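Local coordinates for maleylpyruvate isomerase (Ralstonia sp., PDB 2JL4), which catalyses the glutathione-dependent isomerisation of maleylpyruvate to fumarylpyruvate, a step of bacterial naphthalene degradation, as a homodimer of the zeta class of glutathione transferases, at residues T12-R17 and A204-Q209; A126-C131 and R176-D181. One frame throughout, in Å; residues are numbered along the deposited sequence.

Contact 1. Residues T12-R17 and A204-Q209; sequences TSHRLR and AAPAAQ. With GSH (glutathione), chain C.
The guanidinium of Arg17 meets the carbonyl oxygen of Ala204 side-on, NE and NH2 both donating to this one atom. NE lies 2.8 Å from Ala204 O and NH2 3.0 Å from it, and both bonds run within the guanidinium plane but are bent at hydrogen. A bend at chi3 (-49°) turns the group edge-on to its acceptor. Its flat faces are taken as well. The Gln209 amide comes from the opposite direction and stacks on one of them almost parallel, 7° between the planes, with Gln209 CD 3.4 Å from Arg17 NE; on the other face rests CA of His14. Gln209 is itself tied down by NE2, which gives a nearly straight bond to Ala205 O (2.6 Å). NH1 of Arg17 also bonds to Phe7 O and NH2 to Trp8 O, so the buried group is held by hydrogen bonds around its rim and covered on both faces. His14 reaches the loop differently. With CG anti to the backbone N (chi1 -175°), its imidazole offers a face to Pro206, whose CD sits 3.8 Å from the ring centroid in a CH-pi contact. Nearer the backbones, CB of Arg17 and CB of Ala204 touch at 3.7 Å. On the glutathione side of the same helix, Thr12 OG1 stands 3.2 Å from the ligand sulfur SG2. The arrangement joins the first helix of the thioredoxin-like domain, which carries part of the glutathione site, to the C-terminal tail of the helical domain: an interdomain interface of the glutathione transferase fold.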
loop_
_atom_site.group_PDB
_atom_site.type_symbol
_atom_site.label_atom_id
_atom_site.label_comp_id
_atom_site.label_asym_id
_atom_site.label_seq_id
_atom_site.Cartn_x
_atom_site.Cartn_y
_atom_site.Cartn_z
ATOM N N THR A 12 6.999 9.083 2.284
ATOM C CA THR A 12 6.074 8.677 3.337
ATOM C C THR A 12 6.141 9.622 4.547
ATOM O O THR A 12 5.107 9.961 5.114
ATOM C CB THR A 12 6.327 7.218 3.787
ATOM O OG1 THR A 12 7.689 7.073 4.204
ATOM C CG2 THR A 12 6.034 6.216 2.633
ATOM N N SER A 13 7.345 10.053 4.931
ATOM C CA SER A 13 7.505 11.087 5.969
ATOM C C SER A 13 6.724 12.362 5.614
ATOM O O SER A 13 5.983 12.919 6.443
ATOM C CB SER A 13 8.977 11.454 6.157
ATOM O OG SER A 13 9.750 10.363 6.620
ATOM N N HIS A 14 6.920 12.813 4.377
ATOM C CA HIS A 14 6.248 13.978 3.826
ATOM C C HIS A 14 4.728 13.789 3.853
ATOM O O HIS A 14 3.989 14.694 4.233
ATOM C CB HIS A 14 6.765 14.219 2.399
ATOM C CG HIS A 14 6.243 15.462 1.746
ATOM N ND1 HIS A 14 6.499 15.759 0.424
ATOM C CD2 HIS A 14 5.487 16.480 2.221
ATOM C CE1 HIS A 14 5.931 16.911 0.116
ATOM N NE2 HIS A 14 5.302 17.365 1.185
ATOM N N ARG A 15 4.280 12.609 3.446
ATOM C CA ARG A 15 2.873 12.237 3.496
ATOM C C ARG A 15 2.294 12.429 4.909
ATOM O O ARG A 15 1.250 13.068 5.086
ATOM C CB ARG A 15 2.725 10.788 3.025
ATOM C CG ARG A 15 1.306 10.245 2.935
ATOM C CD ARG A 15 1.338 8.725 2.782
ATOM N NE ARG A 15 2.098 8.278 1.612
ATOM C CZ ARG A 15 2.522 7.028 1.407
ATOM N NH1 ARG A 15 2.288 6.060 2.301
ATOM N NH2 ARG A 15 3.187 6.743 0.294
ATOM N N LEU A 16 2.984 11.883 5.905
ATOM C CA LEU A 16 2.521 11.964 7.289
ATOM C C LEU A 16 2.551 13.392 7.827
ATOM O O LEU A 16 1.627 13.808 8.536
ATOM C CB LEU A 16 3.322 11.022 8.184
ATOM C CG LEU A 16 2.831 10.824 9.618
ATOM C CD1 LEU A 16 1.303 10.636 9.687
ATOM C CD2 LEU A 16 3.564 9.643 10.224
ATOM N N ARG A 17 3.600 14.133 7.464
ATOM C CA ARG A 17 3.742 15.542 7.828
ATOM C C ARG A 17 2.546 16.380 7.393
ATOM O O ARG A 17 2.000 17.142 8.193
ATOM C CB ARG A 17 5.055 16.123 7.279
ATOM C CG ARG A 17 6.282 15.717 8.106
ATOM C CD ARG A 17 7.532 16.524 7.760
ATOM N NE ARG A 17 7.815 16.600 6.326
ATOM C CZ ARG A 17 8.777 15.925 5.691
ATOM N NH1 ARG A 17 9.565 15.079 6.344
ATOM N NH2 ARG A 17 8.950 16.092 4.382
ATOM N N ALA A 204 5.071 21.174 5.523
ATOM C CA ALA A 204 5.387 19.759 5.411
ATOM C C ALA A 204 6.417 19.460 4.305
ATOM O O ALA A 204 7.035 18.381 4.296
ATOM C CB ALA A 204 4.109 18.964 5.178
ATOM N N ALA A 205 6.599 20.410 3.383
ATOM C CA ALA A 205 7.534 20.230 2.259
ATOM C C ALA A 205 8.954 19.875 2.749
ATOM O O ALA A 205 9.415 20.425 3.749
ATOM C CB ALA A 205 7.554 21.472 1.366
ATOM N N PRO A 206 9.629 18.930 2.062
ATOM C CA PRO A 206 10.958 18.463 2.473
ATOM C C PRO A 206 11.980 19.577 2.708
ATOM O O PRO A 206 12.729 19.506 3.684
ATOM C CB PRO A 206 11.391 17.570 1.300
ATOM C CG PRO A 206 10.087 17.027 0.759
ATOM C CD PRO A 206 9.158 18.218 0.855
ATOM N N ALA A 207 12.006 20.583 1.830
ATOM C CA ALA A 207 12.968 21.686 1.929
ATOM C C ALA A 207 12.761 22.581 3.151
ATOM O O ALA A 207 13.660 23.321 3.533
ATOM C CB ALA A 207 12.966 22.526 0.645
ATOM N N ALA A 208 11.576 22.515 3.749
ATOM C CA ALA A 208 11.251 23.306 4.929
ATOM C C ALA A 208 11.595 22.588 6.235
ATOM O O ALA A 208 11.392 23.145 7.320
ATOM C CB ALA A 208 9.780 23.697 4.910
ATOM N N GLN A 209 12.127 21.366 6.127
ATOM C CA GLN A 209 12.412 20.522 7.298
ATOM C C GLN A 209 13.763 20.814 7.978
ATOM O O GLN A 209 14.683 21.304 7.328
ATOM C CB GLN A 209 12.308 19.036 6.917
ATOM C CG GLN A 209 10.940 18.607 6.361
ATOM C CD GLN A 209 9.772 19.290 7.058
ATOM O OE1 GLN A 209 9.615 19.207 8.280
ATOM N NE2 GLN A 209 8.950 19.982 6.277
HETATM N N1 GSH C . 4.448 1.423 4.005
HETATM C CA1 GSH C . 5.469 2.165 4.716
HETATM C C1 GSH C . 4.863 3.418 5.294
HETATM O O11 GSH C . 4.142 4.096 4.549
HETATM O O12 GSH C . 5.099 3.739 6.482
HETATM C CB1 GSH C . 6.616 2.506 3.768
HETATM C CG1 GSH C . 7.755 3.183 4.529
HETATM C CD1 GSH C . 8.981 3.356 3.658
HETATM O OE1 GSH C . 9.189 2.589 2.727
HETATM N N2 GSH C . 9.782 4.373 3.981
HETATM C CA2 GSH C . 11.010 4.695 3.269
HETATM C C2 GSH C . 12.239 4.175 3.976
HETATM O O2 GSH C . 12.316 4.171 5.191
HETATM C CB2 GSH C . 11.128 6.206 3.107
HETATM S SG2 GSH C . 9.929 6.907 1.939
HETATM N N3 GSH C . 13.230 3.734 3.221
HETATM C CA3 GSH C . 14.459 3.221 3.794
HETATM C C3 GSH C . 15.078 2.169 2.913
HETATM O O31 GSH C . 14.545 1.899 1.814
HETATM O O32 GSH C . 16.112 1.607 3.319
#

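Contact 2. Residues A126-C131 and R176-D181; sequences AINAWC and RRFQVD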
loop_
_atom_site.group_PDB
_atom_site.type_symbol
_atom_site.label_atom_id
_atom_site.label_comp_id
_atom_site.label_asym_id
_atom_site.label_seq_id
_atom_site.Cartn_x
_atom_site.Cartn_y
_atom_site.Cartn_z
ATOM N N ALA A 126 19.598 4.354 -15.414
ATOM C CA ALA A 126 18.740 3.186 -15.331
ATOM C C ALA A 126 17.830 3.273 -14.107
ATOM O O ALA A 126 16.650 2.909 -14.187
ATOM C CB ALA A 126 19.572 1.911 -15.293
ATOM N N ILE A 127 18.382 3.754 -12.986
ATOM C CA ILE A 127 17.592 4.057 -11.783
ATOM C C ILE A 127 16.463 5.050 -12.102
ATOM O O ILE A 127 15.297 4.810 -11.740
ATOM C CB ILE A 127 18.469 4.606 -10.615
ATOM C CG1 ILE A 127 19.391 3.515 -10.052
ATOM C CG2 ILE A 127 17.602 5.242 -9.499
ATOM C CD1 ILE A 127 18.662 2.323 -9.400
ATOM N N ASN A 128 16.799 6.147 -12.785
ATOM C CA ASN A 128 15.789 7.147 -13.131
ATOM C C ASN A 128 14.747 6.605 -14.104
ATOM O O ASN A 128 13.576 6.967 -14.018
ATOM C CB ASN A 128 16.421 8.420 -13.676
ATOM C CG ASN A 128 17.164 9.211 -12.612
ATOM O OD1 ASN A 128 17.265 8.796 -11.458
ATOM N ND2 ASN A 128 17.696 10.360 -13.004
ATOM N N ALA A 129 15.175 5.739 -15.020
ATOM C CA ALA A 129 14.254 5.131 -15.987
ATOM C C ALA A 129 13.252 4.199 -15.297
ATOM O O ALA A 129 12.076 4.168 -15.666
ATOM C CB ALA A 129 15.024 4.396 -17.096
ATOM N N TRP A 130 13.746 3.451 -14.303
ATOM C CA TRP A 130 12.932 2.627 -13.410
ATOM C C TRP A 130 11.874 3.458 -12.675
ATOM O O TRP A 130 10.670 3.178 -12.775
ATOM C CB TRP A 130 13.859 1.937 -12.406
ATOM C CG TRP A 130 13.211 1.177 -11.273
ATOM C CD1 TRP A 130 12.842 1.677 -10.050
ATOM C CD2 TRP A 130 12.910 -0.227 -11.234
ATOM N NE1 TRP A 130 12.313 0.679 -9.265
ATOM C CE2 TRP A 130 12.350 -0.501 -9.962
ATOM C CE3 TRP A 130 13.065 -1.283 -12.147
ATOM C CZ2 TRP A 130 11.939 -1.785 -9.583
ATOM C CZ3 TRP A 130 12.647 -2.556 -11.769
ATOM C CH2 TRP A 130 12.091 -2.794 -10.501
ATOM N N CYS A 131 12.326 4.475 -11.942
ATOM C CA CYS A 131 11.435 5.279 -11.118
ATOM C C CYS A 131 10.343 5.943 -11.949
ATOM O O CYS A 131 9.180 5.940 -11.552
ATOM C CB CYS A 131 12.212 6.314 -10.303
ATOM S SG CYS A 131 13.287 5.601 -9.039
ATOM N N ARG A 176 9.569 14.848 -9.517
ATOM C CA ARG A 176 10.474 15.938 -9.884
ATOM C C ARG A 176 11.948 15.659 -9.505
ATOM O O ARG A 176 12.861 16.062 -10.230
ATOM C CB ARG A 176 9.968 17.271 -9.309
ATOM C CG ARG A 176 8.638 17.734 -9.920
ATOM C CD ARG A 176 8.266 19.161 -9.494
ATOM N NE ARG A 176 7.098 19.668 -10.228
ATOM C CZ ARG A 176 5.948 20.051 -9.668
ATOM N NH1 ARG A 176 5.785 20.011 -8.345
ATOM N NH2 ARG A 176 4.953 20.485 -10.438
ATOM N N ARG A 177 12.174 14.955 -8.392
ATOM C CA ARG A 177 13.524 14.546 -8.000
ATOM C C ARG A 177 14.114 13.555 -8.995
ATOM O O ARG A 177 15.313 13.593 -9.276
ATOM C CB ARG A 177 13.550 13.943 -6.587
ATOM C CG ARG A 177 13.217 14.915 -5.458
ATOM C CD ARG A 177 14.232 16.045 -5.344
ATOM N NE ARG A 177 13.554 17.340 -5.349
ATOM C CZ ARG A 177 13.493 18.165 -6.396
ATOM N NH1 ARG A 177 14.091 17.857 -7.543
ATOM N NH2 ARG A 177 12.839 19.315 -6.290
ATOM N N PHE A 178 13.266 12.678 -9.529
ATOM C CA PHE A 178 13.689 11.680 -10.510
ATOM C C PHE A 178 13.504 12.129 -11.962
ATOM O O PHE A 178 13.501 11.307 -12.878
ATOM C CB PHE A 178 12.966 10.352 -10.270
ATOM C CG PHE A 178 13.421 9.630 -9.038
ATOM C CD1 PHE A 178 14.700 9.073 -8.971
ATOM C CD2 PHE A 178 12.568 9.482 -7.951
ATOM C CE1 PHE A 178 15.123 8.399 -7.825
ATOM C CE2 PHE A 178 12.981 8.808 -6.804
ATOM C CZ PHE A 178 14.257 8.264 -6.741
ATOM N N GLN A 179 13.368 13.438 -12.163
ATOM C CA GLN A 179 13.302 14.048 -13.499
ATOM C C GLN A 179 12.170 13.496 -14.360
ATOM O O GLN A 179 12.321 13.400 -15.578
ATOM C CB GLN A 179 14.628 13.888 -14.275
ATOM C CG GLN A 179 15.889 13.686 -13.443
ATOM C CD GLN A 179 16.363 14.954 -12.784
ATOM O OE1 GLN A 179 16.385 16.018 -13.402
ATOM N NE2 GLN A 179 16.751 14.850 -11.519
ATOM N N VAL A 180 11.051 13.125 -13.744
ATOM C CA VAL A 180 9.918 12.602 -14.502
ATOM C C VAL A 180 9.175 13.765 -15.146
ATOM O O VAL A 180 8.753 14.699 -14.469
ATOM C CB VAL A 180 8.945 11.761 -13.638
ATOM C CG1 VAL A 180 7.802 11.208 -14.494
ATOM C CG2 VAL A 180 9.676 10.623 -12.922
ATOM N N ASP A 181 9.035 13.701 -16.462
ATOM C CA ASP A 181 8.315 14.712 -17.224
ATOM C C ASP A 181 6.817 14.655 -16.915
ATOM O O ASP A 181 6.162 13.654 -17.196
ATOM C CB ASP A 181 8.579 14.508 -18.722
ATOM C CG ASP A 181 7.711 15.381 -19.602
ATOM O OD1 ASP A 181 7.348 16.508 -19.193
ATOM O OD2 ASP A 181 7.403 14.928 -20.726
HETATM O O HOH W 1 12.545 9.528 -14.481
HETATM O O HOH W 2 17.707 12.406 -10.737
#
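Phe178, the first residue past the end of helix 163-177, lays its ring against Cys131 of helix 124-147, just where a Schellman motif closes the former helix. Gln179, with positive phi, is the C-prime residue of that motif; its N makes a weak bond back to Arg176 O, and Val180 N bonds back into the last turn of the helix. Both helices belong to the all-helical C-terminal domain of the glutathione transferase fold.

The apolar part is a sulfur-aromatic contact. Cys131 SG, placed anti to the carbonyl carbon (chi1 -67°), stands over the middle of the Phe178 ring, 3.6 Å from its centroid and only 12° off the normal. Cys131 CB adds a CH-pi contact on the same face, and Ile127 CG2 approaches Phe178 CE1 obliquely at 4.3 Å. Leu113 of helix 110-120 touches both Cys131 and Phe178, and so extends this apolar patch to a third helix.

The ring meets a polar group at its edge: Asn128 OD1 lies in the ring plane, 3.6 Å from Phe178 CD1, with the amide turned 78° to the ring. No direct hydrogen bond spans the two segments; water takes that part. Water 2 accepts from Asn128 ND2 and from Gln179 NE2, linking two amides whose planes are nearly parallel, while Gln179 NE2 also makes a weak bond to Arg177 O. Water 1 donates to both backbones, joining the turn to helix 124-147: it lies 2.8 Å from Asn128 O and 2.6 Å from Phe178 O.

Contact 1 is buried, close to the centre of the chain, and joins the two domains; contact 2 is partly buried at the periphery, about 17 Å from that centre, and stays within the helical domain. Their chemistry follows suit. In the interior, charged and amide groups bond directly to backbone carbonyls, whereas nearer the surface the polar links of 126-131 with 176-181 run through water and the direct contact is mainly that of a sulfur and aliphatic carbons with an aromatic ring. Helix 163-177 is common ground: its last turn enters contact 2, while its Pro170 packs on His14 of contact 1. The contacts do not touch, their nearest atoms being about 7 Å apart.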